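Local coordinates for protein BRIC1 (Synthetic construct, PDB 6FF6) that is a computationally designed repeat protein with a novel, corrugated all-helical architecture, obtained by an interface-driven design strategy, at residues A[53-58]-A[89-94]; A[36-41]-A[107-112]; A[29-34]-A[114-119]. One frame throughout, in Å; residues are numbered along the deposited sequence.

From the N terminus the chain runs through helix 23-42, helix 51-71, helix 74-92 and helix 99-121, and all three contacts fall among these four helices, in a region that matches the Hpt domain family. Interaction 3 closes the longest loop, joining 29-34 to 114-119. Interaction 2 is nested within it, pairing 36-41 with 107-112 of the same two antiparallel helices, with centres about 10 Å apart. Interaction 1, between 53-58 and 89-94, is nested inside both and ties the two middle helices together. It meets interaction 2 where Ile57 packs on Met37, His40 and Leu41; its nearest atoms stay about 7 Å from interaction 3.

Interaction 1: residues A[53-58]-A[89-94]; sequences QLNAIF and FARRGE
Arg91 sets its CG between the backbone N and the carbonyl carbon (chi1 76°), then runs extended from CG to NE, so that its guanidinium reaches along helix 51-71 to Phe58. The phenyl comes to meet it with CG anti to the backbone N (chi1 -177°). Within this Hpt-like helical bundle the pair forms a cation-pi stack between helix 51-71 and the C-terminal end of helix 74-92. The two flat groups are nearly parallel, their planes 15° apart. Arg91 CZ stands 3.9 Å from the Phe58 ring centroid, over the face rather than at the edge, while NH1 lies over the CE2 side of the ring, with Arg91 NH1 to Phe58 CE2 at 3.6 Å.

The guanidinium is also held from its edge. Arg91 NH2 donates to Asn55 OD1 at 2.9 Å; the oxygen lies close to the guanidinium plane, whereas the nitrogen sits above the plane of the amide carbonyl and misses its lone-pair directions. A salt bridge runs from Arg91 NE to Asp88 OD1, one turn earlier on the same helix. With one face on the phenyl and two polar partners, the group would be expected to be restricted in its rotation.

One turn before Phe58, Leu54 supplies the apolar side of the joint. Its CB rests on Arg91 CB, near the closest pair of CA atoms, Leu54 CA to Arg91 CA at 5.5 Å. Both branches reach Ala90: CD1 lies against its carbonyl oxygen, and Leu54 CD2 touches Ala90 CB at 3.9 Å.

Interaction 2: residues A[36-41]-A[107-112]; sequences DMEQHL and ELKDLM
A buried lysine reaching out to a salt bridge joins helix 23-42 to helix 99-121, where 36-41 and 107-112 run antiparallel at 175° with their axes 10.5 Å apart. Lys109 carries the contact. Its CG is turned away from the backbone N, beside the carbonyl carbon (chi1 177°), and bends at chi2, chi3 and chi4 carry the amine out of the apolar layer to the side chain of Glu38. There Lys109 NZ donates to Glu38 OE1 at 2.8 Å, using the anti lone pair of that oxygen, with a second, weak bond to the carbonyl oxygen of Leu34. The two side chains meet at about a right angle, and Glu38 is itself bent at chi2, folding its carboxylate round to the amine.

The aliphatic part of the lysine is packed too. The methyl of Met37 lies on its root, Met37 CE to Lys109 CG at 3.8 Å, as the two chains pass in opposite directions; Leu41 CD1 touches Lys109 CB at 3.9 Å. Beyond the lysine, Met37 SD meets Met112 CE at 4.3 Å. Asp110 OD1 stands 4.3 Å from Glu38 OE1, a like-charge approach that the ammonium of Lys109 would be expected to offset in part.

Helix 51-71 flanks the contact through Ala60 on Met37 and Ile57 on Leu41, and helix 74-92 brings Met83 to Met37 and Val80 to Met112.

Interaction 3: residues A[29-34]-A[114-119]; sequences EADELL and RMLDYY
Two like-charged carboxylates come close, Asp31 OD1 lying 4.5 Å from Asp117 OD1, at the margin of an otherwise apolar contact. Lys120 forms salt bridges with OD1 of both aspartates, and would be expected to offset their mutual repulsion.

Beside the acids, Leu116 does the packing. Its CG stands trans to N (chi1 -174°), which directs both methyls at the other helix. Ala30 CB touches both of them, at 3.6 Å from Leu116 CD2 and 3.8 Å from Leu116 CD1. CD2 is the busier branch, since Leu116 CD2 also lies against Leu34 CD1 at 3.9 Å, the two leucine side chains lying alongside and pointing opposite ways. The same methyl, Leu116 CD2, comes to 3.3 Å from Asp31 OD1, where the acid crosses the leucine obliquely at the edge of the apolar patch. Leu116 is thus the main bridge between helix axes 11.0 Å apart, antiparallel at 165°.

This is plain helix-to-helix packing between helix 23-42 and helix 99-121, with further residues of both helices closing round it. Phe26 and Phe27, a turn earlier on helix 23-42, also touch Leu116, and Leu34 is packed by Met112 and Gln113 of helix 99-121. The two middle helices complete the surroundings: helix 51-71 brings Ile64 to Leu34, and helix 74-92 sets Leu76 against Leu116.

Interaction 1: residues A[53-58]-A[89-94]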
loop_
_atom_site.group_PDB
_atom_site.type_symbol
_atom_site.label_atom_id
_atom_site.label_comp_id
_atom_site.label_asym_id
_atom_site.label_seq_id
_atom_site.Cartn_x
_atom_site.Cartn_y
_atom_site.Cartn_z
ATOM N N GLN A 53 -1.266 7.426 -34.919
ATOM C CA GLN A 53 -1.941 6.470 -34.003
ATOM C C GLN A 53 -0.962 5.987 -32.956
ATOM O O GLN A 53 -1.338 5.853 -31.791
ATOM C CB GLN A 53 -2.547 5.271 -34.755
ATOM C CG GLN A 53 -3.753 5.647 -35.641
ATOM C CD GLN A 53 -4.079 4.659 -36.755
ATOM O OE1 GLN A 53 -3.238 3.882 -37.242
ATOM N NE2 GLN A 53 -5.321 4.689 -37.209
ATOM N N LEU A 54 0.315 5.786 -33.358
ATOM C CA LEU A 54 1.387 5.385 -32.441
ATOM C C LEU A 54 1.643 6.455 -31.415
ATOM O O LEU A 54 1.799 6.142 -30.239
ATOM C CB LEU A 54 2.672 5.004 -33.179
ATOM C CG LEU A 54 2.568 3.735 -34.018
ATOM C CD1 LEU A 54 3.615 3.700 -35.098
ATOM C CD2 LEU A 54 2.602 2.497 -33.166
ATOM N N ASN A 55 1.610 7.716 -31.847
ATOM C CA ASN A 55 1.769 8.889 -30.997
ATOM C C ASN A 55 0.629 9.027 -30.037
ATOM O O ASN A 55 0.874 9.372 -28.885
ATOM C CB ASN A 55 1.940 10.151 -31.814
ATOM C CG ASN A 55 3.371 10.414 -32.180
ATOM O OD1 ASN A 55 4.313 9.806 -31.649
ATOM N ND2 ASN A 55 3.570 11.343 -33.083
ATOM N N ALA A 56 -0.603 8.712 -30.483
ATOM C CA ALA A 56 -1.809 8.722 -29.644
ATOM C C ALA A 56 -1.697 7.698 -28.527
ATOM O O ALA A 56 -1.950 8.033 -27.373
ATOM C CB ALA A 56 -3.050 8.448 -30.481
ATOM N N ILE A 57 -1.269 6.468 -28.850
ATOM C CA ILE A 57 -1.097 5.407 -27.859
ATOM C C ILE A 57 0.000 5.805 -26.874
ATOM O O ILE A 57 -0.131 5.616 -25.665
ATOM C CB ILE A 57 -0.807 4.062 -28.555
ATOM C CG1 ILE A 57 -1.974 3.642 -29.442
ATOM C CG2 ILE A 57 -0.553 2.994 -27.515
ATOM C CD1 ILE A 57 -1.610 2.764 -30.594
ATOM N N PHE A 58 1.063 6.394 -27.394
ATOM C CA PHE A 58 2.164 6.867 -26.581
ATOM C C PHE A 58 1.716 7.962 -25.611
ATOM O O PHE A 58 2.052 7.897 -24.442
ATOM C CB PHE A 58 3.299 7.363 -27.485
ATOM C CG PHE A 58 4.490 7.808 -26.686
ATOM C CD1 PHE A 58 5.398 6.878 -26.186
ATOM C CD2 PHE A 58 4.681 9.154 -26.385
ATOM C CE1 PHE A 58 6.480 7.290 -25.404
ATOM C CE2 PHE A 58 5.765 9.561 -25.602
ATOM C CZ PHE A 58 6.646 8.627 -25.102
ATOM N N PHE A 89 9.974 2.528 -29.688
ATOM C CA PHE A 89 10.623 1.856 -30.817
ATOM C C PHE A 89 9.658 1.856 -32.020
ATOM O O PHE A 89 10.072 2.085 -33.152
ATOM C CB PHE A 89 11.000 0.394 -30.498
ATOM C CG PHE A 89 11.735 0.050 -29.225
ATOM C CD1 PHE A 89 12.816 0.818 -28.790
ATOM C CD2 PHE A 89 11.388 -1.082 -28.486
ATOM C CE1 PHE A 89 13.483 0.500 -27.596
ATOM C CE2 PHE A 89 12.059 -1.404 -27.293
ATOM C CZ PHE A 89 13.106 -0.616 -26.864
ATOM N N ALA A 90 8.373 1.583 -31.774
ATOM C CA ALA A 90 7.390 1.512 -32.840
ATOM C C ALA A 90 7.223 2.844 -33.556
ATOM O O ALA A 90 7.346 2.879 -34.786
ATOM C CB ALA A 90 6.062 1.018 -32.305
ATOM N N ARG A 91 7.000 3.938 -32.798
ATOM C CA ARG A 91 6.775 5.268 -33.359
ATOM C C ARG A 91 8.026 5.850 -33.987
ATOM O O ARG A 91 7.915 6.628 -34.934
ATOM C CB ARG A 91 6.131 6.230 -32.340
ATOM C CG ARG A 91 7.064 6.774 -31.264
ATOM C CD ARG A 91 6.303 7.567 -30.230
ATOM N NE ARG A 91 7.204 8.221 -29.281
ATOM C CZ ARG A 91 7.326 9.539 -29.153
ATOM N NH1 ARG A 91 8.158 10.050 -28.257
ATOM N NH2 ARG A 91 6.629 10.355 -29.932
ATOM N N ARG A 92 9.206 5.470 -33.487
ATOM C CA ARG A 92 10.442 5.980 -34.064
ATOM C C ARG A 92 10.888 5.129 -35.248
ATOM O O ARG A 92 11.558 5.644 -36.146
ATOM C CB ARG A 92 11.532 6.174 -33.002
ATOM C CG ARG A 92 11.199 7.322 -32.049
ATOM C CD ARG A 92 12.050 7.324 -30.813
ATOM N NE ARG A 92 11.638 8.384 -29.893
ATOM C CZ ARG A 92 12.126 9.621 -29.899
ATOM N NH1 ARG A 92 13.039 9.982 -30.799
ATOM N NH2 ARG A 92 11.704 10.510 -29.009
ATOM N N GLY A 93 10.453 3.869 -35.281
ATOM C CA GLY A 93 10.758 2.961 -36.380
ATOM C C GLY A 93 11.841 1.944 -36.095
ATOM O O GLY A 93 12.297 1.255 -37.013
ATOM N N GLU A 94 12.259 1.842 -34.822
ATOM C CA GLU A 94 13.258 0.866 -34.369
ATOM C C GLU A 94 12.635 -0.553 -34.348
ATOM O O GLU A 94 13.350 -1.543 -34.562
ATOM C CB GLU A 94 13.800 1.233 -32.970
ATOM C CG GLU A 94 14.485 2.588 -32.867
ATOM C CD GLU A 94 14.488 3.171 -31.465
ATOM O OE1 GLU A 94 13.964 4.295 -31.300
ATOM O OE2 GLU A 94 15.004 2.509 -30.533
#

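Interaction 2: residues A[36-41]-A[107-112]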
loop_
_atom_site.group_PDB
_atom_site.type_symbol
_atom_site.label_atom_id
_atom_site.label_comp_id
_atom_site.label_asym_id
_atom_site.label_seq_id
_atom_site.Cartn_x
_atom_site.Cartn_y
_atom_site.Cartn_z
ATOM N N ASP A 36 -9.337 4.593 -25.251
ATOM C CA ASP A 36 -8.789 5.267 -26.415
ATOM C C ASP A 36 -7.642 4.474 -26.994
ATOM O O ASP A 36 -7.641 4.211 -28.195
ATOM C CB ASP A 36 -8.327 6.678 -26.041
ATOM C CG ASP A 36 -9.465 7.679 -25.840
ATOM O OD1 ASP A 36 -10.649 7.329 -26.157
ATOM O OD2 ASP A 36 -9.184 8.810 -25.370
ATOM N N MET A 37 -6.696 4.047 -26.127
ATOM C CA MET A 37 -5.542 3.219 -26.470
ATOM C C MET A 37 -5.973 1.970 -27.187
ATOM O O MET A 37 -5.370 1.621 -28.204
ATOM C CB MET A 37 -4.812 2.792 -25.205
ATOM C CG MET A 37 -3.754 3.736 -24.770
ATOM S SD MET A 37 -2.593 2.930 -23.656
ATOM C CE MET A 37 -2.299 1.439 -24.549
ATOM N N GLU A 38 -7.008 1.290 -26.644
ATOM C CA GLU A 38 -7.577 0.063 -27.204
ATOM C C GLU A 38 -8.038 0.270 -28.676
ATOM O O GLU A 38 -7.721 -0.540 -29.555
ATOM C CB GLU A 38 -8.758 -0.384 -26.324
ATOM C CG GLU A 38 -9.575 -1.534 -26.892
ATOM C CD GLU A 38 -9.159 -2.937 -26.507
ATOM O OE1 GLU A 38 -8.762 -3.156 -25.340
ATOM O OE2 GLU A 38 -9.262 -3.830 -27.377
ATOM N N GLN A 39 -8.781 1.354 -28.925
ATOM C CA GLN A 39 -9.270 1.643 -30.250
ATOM C C GLN A 39 -8.127 1.960 -31.216
ATOM O O GLN A 39 -8.140 1.464 -32.345
ATOM C CB GLN A 39 -10.317 2.758 -30.213
ATOM C CG GLN A 39 -11.042 2.963 -31.557
ATOM C CD GLN A 39 -11.947 1.811 -31.980
ATOM O OE1 GLN A 39 -12.900 1.453 -31.279
ATOM N NE2 GLN A 39 -11.691 1.224 -33.150
ATOM N N HIS A 40 -7.140 2.768 -30.776
ATOM C CA HIS A 40 -5.982 3.117 -31.604
ATOM C C HIS A 40 -5.144 1.878 -31.912
ATOM O O HIS A 40 -4.678 1.742 -33.018
ATOM C CB HIS A 40 -5.097 4.189 -30.944
ATOM C CG HIS A 40 -5.760 5.507 -30.735
ATOM N ND1 HIS A 40 -6.444 6.164 -31.771
ATOM C CD2 HIS A 40 -5.822 6.269 -29.621
ATOM C CE1 HIS A 40 -6.892 7.292 -31.247
ATOM N NE2 HIS A 40 -6.549 7.399 -29.954
ATOM N N LEU A 41 -4.964 0.982 -30.953
ATOM C CA LEU A 41 -4.210 -0.243 -31.180
ATOM C C LEU A 41 -4.894 -1.111 -32.226
ATOM O O LEU A 41 -4.234 -1.694 -33.083
ATOM C CB LEU A 41 -4.045 -1.031 -29.879
ATOM C CG LEU A 41 -2.954 -0.551 -28.946
ATOM C CD1 LEU A 41 -3.135 -1.137 -27.550
ATOM C CD2 LEU A 41 -1.569 -0.827 -29.519
ATOM N N GLU A 107 -1.944 -6.902 -24.920
ATOM C CA GLU A 107 -1.713 -7.545 -23.635
ATOM C C GLU A 107 -1.085 -6.587 -22.631
ATOM O O GLU A 107 -1.430 -6.636 -21.454
ATOM C CB GLU A 107 -0.876 -8.803 -23.825
ATOM C CG GLU A 107 -1.657 -9.906 -24.526
ATOM C CD GLU A 107 -1.119 -11.315 -24.354
ATOM O OE1 GLU A 107 -0.015 -11.606 -24.872
ATOM O OE2 GLU A 107 -1.819 -12.134 -23.713
ATOM N N LEU A 108 -0.211 -5.691 -23.088
ATOM C CA LEU A 108 0.426 -4.674 -22.241
ATOM C C LEU A 108 -0.618 -3.656 -21.794
ATOM O O LEU A 108 -0.603 -3.235 -20.638
ATOM C CB LEU A 108 1.569 -3.972 -23.006
ATOM C CG LEU A 108 2.834 -4.829 -23.274
ATOM C CD1 LEU A 108 3.847 -4.067 -24.052
ATOM C CD2 LEU A 108 3.488 -5.249 -21.976
ATOM N N LYS A 109 -1.535 -3.277 -22.726
ATOM C CA LYS A 109 -2.674 -2.399 -22.476
ATOM C C LYS A 109 -3.571 -3.093 -21.426
ATOM O O LYS A 109 -4.015 -2.448 -20.484
ATOM C CB LYS A 109 -3.477 -2.121 -23.782
ATOM C CG LYS A 109 -4.714 -1.262 -23.575
ATOM C CD LYS A 109 -6.048 -2.098 -23.481
ATOM C CE LYS A 109 -7.073 -1.471 -22.563
ATOM N NZ LYS A 109 -8.467 -1.547 -23.075
ATOM N N ASP A 110 -3.827 -4.402 -21.577
ATOM C CA ASP A 110 -4.660 -5.136 -20.618
ATOM C C ASP A 110 -3.998 -5.216 -19.269
ATOM O O ASP A 110 -4.701 -5.115 -18.254
ATOM C CB ASP A 110 -4.959 -6.540 -21.116
ATOM C CG ASP A 110 -5.888 -6.580 -22.303
ATOM O OD1 ASP A 110 -6.701 -5.612 -22.471
ATOM O OD2 ASP A 110 -5.827 -7.579 -23.064
ATOM N N LEU A 111 -2.653 -5.373 -19.258
ATOM C CA LEU A 111 -1.869 -5.384 -18.030
ATOM C C LEU A 111 -2.019 -4.049 -17.314
ATOM O O LEU A 111 -2.390 -4.040 -16.138
ATOM C CB LEU A 111 -0.398 -5.699 -18.289
ATOM C CG LEU A 111 0.435 -5.835 -17.019
ATOM C CD1 LEU A 111 -0.188 -6.882 -16.022
ATOM C CD2 LEU A 111 1.908 -6.041 -17.370
ATOM N N MET A 112 -1.822 -2.930 -18.043
ATOM C CA MET A 112 -2.064 -1.572 -17.537
ATOM C C MET A 112 -3.498 -1.449 -16.932
ATOM O O MET A 112 -3.674 -0.868 -15.868
ATOM C CB MET A 112 -1.892 -0.558 -18.660
ATOM C CG MET A 112 -0.472 -0.315 -19.002
ATOM S SD MET A 112 -0.299 0.721 -20.470
ATOM C CE MET A 112 -0.827 2.273 -19.845
#

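Interaction 3: residues A[29-34]-A[114-119]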
loop_
_atom_site.group_PDB
_atom_site.type_symbol
_atom_site.label_atom_id
_atom_site.label_comp_id
_atom_site.label_asym_id
_atom_site.label_seq_id
_atom_site.Cartn_x
_atom_site.Cartn_y
_atom_site.Cartn_z
ATOM N N GLU A 29 -9.971 9.186 -15.614
ATOM C CA GLU A 29 -9.174 9.602 -16.770
ATOM C C GLU A 29 -8.443 8.421 -17.398
ATOM O O GLU A 29 -8.495 8.242 -18.625
ATOM C CB GLU A 29 -8.131 10.632 -16.350
ATOM C CG GLU A 29 -8.512 12.076 -16.601
ATOM C CD GLU A 29 -7.542 13.058 -15.972
ATOM O OE1 GLU A 29 -6.322 12.768 -15.955
ATOM O OE2 GLU A 29 -8.002 14.117 -15.487
ATOM N N ALA A 30 -7.749 7.620 -16.557
ATOM C CA ALA A 30 -6.979 6.467 -17.003
ATOM C C ALA A 30 -7.832 5.436 -17.714
ATOM O O ALA A 30 -7.397 4.890 -18.725
ATOM C CB ALA A 30 -6.245 5.842 -15.849
ATOM N N ASP A 31 -9.054 5.199 -17.224
ATOM C CA ASP A 31 -10.003 4.266 -17.839
ATOM C C ASP A 31 -10.338 4.714 -19.242
ATOM O O ASP A 31 -10.354 3.887 -20.158
ATOM C CB ASP A 31 -11.294 4.194 -17.013
ATOM C CG ASP A 31 -11.246 3.277 -15.809
ATOM O OD1 ASP A 31 -10.362 2.364 -15.776
ATOM O OD2 ASP A 31 -12.104 3.445 -14.907
ATOM N N GLU A 32 -10.601 6.028 -19.394
ATOM C CA GLU A 32 -10.921 6.693 -20.658
ATOM C C GLU A 32 -9.745 6.554 -21.598
ATOM O O GLU A 32 -9.942 6.174 -22.751
ATOM C CB GLU A 32 -11.236 8.185 -20.445
ATOM C CG GLU A 32 -12.575 8.486 -19.785
ATOM C CD GLU A 32 -12.834 9.945 -19.421
ATOM O OE1 GLU A 32 -11.907 10.777 -19.565
ATOM O OE2 GLU A 32 -13.967 10.256 -18.982
ATOM N N LEU A 33 -8.517 6.823 -21.098
ATOM C CA LEU A 33 -7.295 6.718 -21.898
ATOM C C LEU A 33 -7.077 5.332 -22.389
ATOM O O LEU A 33 -6.665 5.168 -23.530
ATOM C CB LEU A 33 -6.052 7.182 -21.138
ATOM C CG LEU A 33 -5.950 8.673 -20.886
ATOM C CD1 LEU A 33 -4.891 8.990 -19.823
ATOM C CD2 LEU A 33 -5.720 9.435 -22.179
ATOM N N LEU A 34 -7.353 4.331 -21.557
ATOM C CA LEU A 34 -7.150 2.945 -21.947
ATOM C C LEU A 34 -8.141 2.495 -23.009
ATOM O O LEU A 34 -7.777 1.736 -23.908
ATOM C CB LEU A 34 -7.138 2.032 -20.717
ATOM C CG LEU A 34 -5.915 2.156 -19.806
ATOM C CD1 LEU A 34 -6.177 1.478 -18.456
ATOM C CD2 LEU A 34 -4.643 1.652 -20.503
ATOM N N ARG A 114 -5.389 -4.031 -15.787
ATOM C CA ARG A 114 -5.416 -4.916 -14.601
ATOM C C ARG A 114 -4.726 -4.301 -13.389
ATOM O O ARG A 114 -5.249 -4.406 -12.274
ATOM C CB ARG A 114 -4.865 -6.324 -14.914
ATOM C CG ARG A 114 -5.911 -7.174 -15.687
ATOM C CD ARG A 114 -5.546 -8.630 -15.922
ATOM N NE ARG A 114 -4.181 -8.775 -16.432
ATOM C CZ ARG A 114 -3.852 -9.086 -17.680
ATOM N NH1 ARG A 114 -4.796 -9.328 -18.582
ATOM N NH2 ARG A 114 -2.574 -9.184 -18.031
ATOM N N MET A 115 -3.585 -3.628 -13.625
ATOM C CA MET A 115 -2.798 -2.914 -12.618
ATOM C C MET A 115 -3.561 -1.712 -12.095
ATOM O O MET A 115 -3.635 -1.496 -10.888
ATOM C CB MET A 115 -1.406 -2.532 -13.165
ATOM C CG MET A 115 -0.485 -3.750 -13.372
ATOM S SD MET A 115 -0.347 -4.848 -11.910
ATOM C CE MET A 115 -1.498 -6.198 -12.352
ATOM N N LEU A 116 -4.212 -0.991 -12.985
ATOM C CA LEU A 116 -5.032 0.149 -12.619
ATOM C C LEU A 116 -6.139 -0.321 -11.716
ATOM O O LEU A 116 -6.335 0.271 -10.662
ATOM C CB LEU A 116 -5.617 0.810 -13.863
ATOM C CG LEU A 116 -6.391 2.097 -13.639
ATOM C CD1 LEU A 116 -5.475 3.238 -13.164
ATOM C CD2 LEU A 116 -7.216 2.464 -14.875
ATOM N N ASP A 117 -6.811 -1.427 -12.076
ATOM C CA ASP A 117 -7.900 -2.000 -11.293
ATOM C C ASP A 117 -7.446 -2.558 -9.950
ATOM O O ASP A 117 -8.249 -2.579 -9.007
ATOM C CB ASP A 117 -8.674 -3.025 -12.125
ATOM C CG ASP A 117 -9.512 -2.368 -13.237
ATOM O OD1 ASP A 117 -9.895 -1.187 -13.083
ATOM O OD2 ASP A 117 -9.781 -3.035 -14.257
ATOM N N TYR A 118 -6.149 -2.994 -9.852
ATOM C CA TYR A 118 -5.570 -3.470 -8.615
ATOM C C TYR A 118 -5.598 -2.317 -7.621
ATOM O O TYR A 118 -6.199 -2.434 -6.557
ATOM C CB TYR A 118 -4.123 -3.978 -8.846
ATOM C CG TYR A 118 -3.337 -4.187 -7.564
ATOM C CD1 TYR A 118 -3.659 -5.221 -6.685
ATOM C CD2 TYR A 118 -2.325 -3.304 -7.192
ATOM C CE1 TYR A 118 -2.979 -5.385 -5.477
ATOM C CE2 TYR A 118 -1.632 -3.463 -5.985
ATOM C CZ TYR A 118 -1.979 -4.493 -5.123
ATOM O OH TYR A 118 -1.336 -4.646 -3.915
ATOM N N TYR A 119 -5.007 -1.185 -8.014
ATOM C CA TYR A 119 -4.919 0.035 -7.227
ATOM C C TYR A 119 -6.238 0.690 -7.007
ATOM O O TYR A 119 -6.426 1.314 -5.973
ATOM C CB TYR A 119 -3.910 1.010 -7.830
ATOM C CG TYR A 119 -2.486 0.496 -7.755
ATOM C CD1 TYR A 119 -1.798 0.464 -6.547
ATOM C CD2 TYR A 119 -1.843 0.001 -8.884
ATOM C CE1 TYR A 119 -0.494 -0.025 -6.468
ATOM C CE2 TYR A 119 -0.544 -0.510 -8.815
ATOM C CZ TYR A 119 0.133 -0.506 -7.606
ATOM O OH TYR A 119 1.426 -0.960 -7.527
#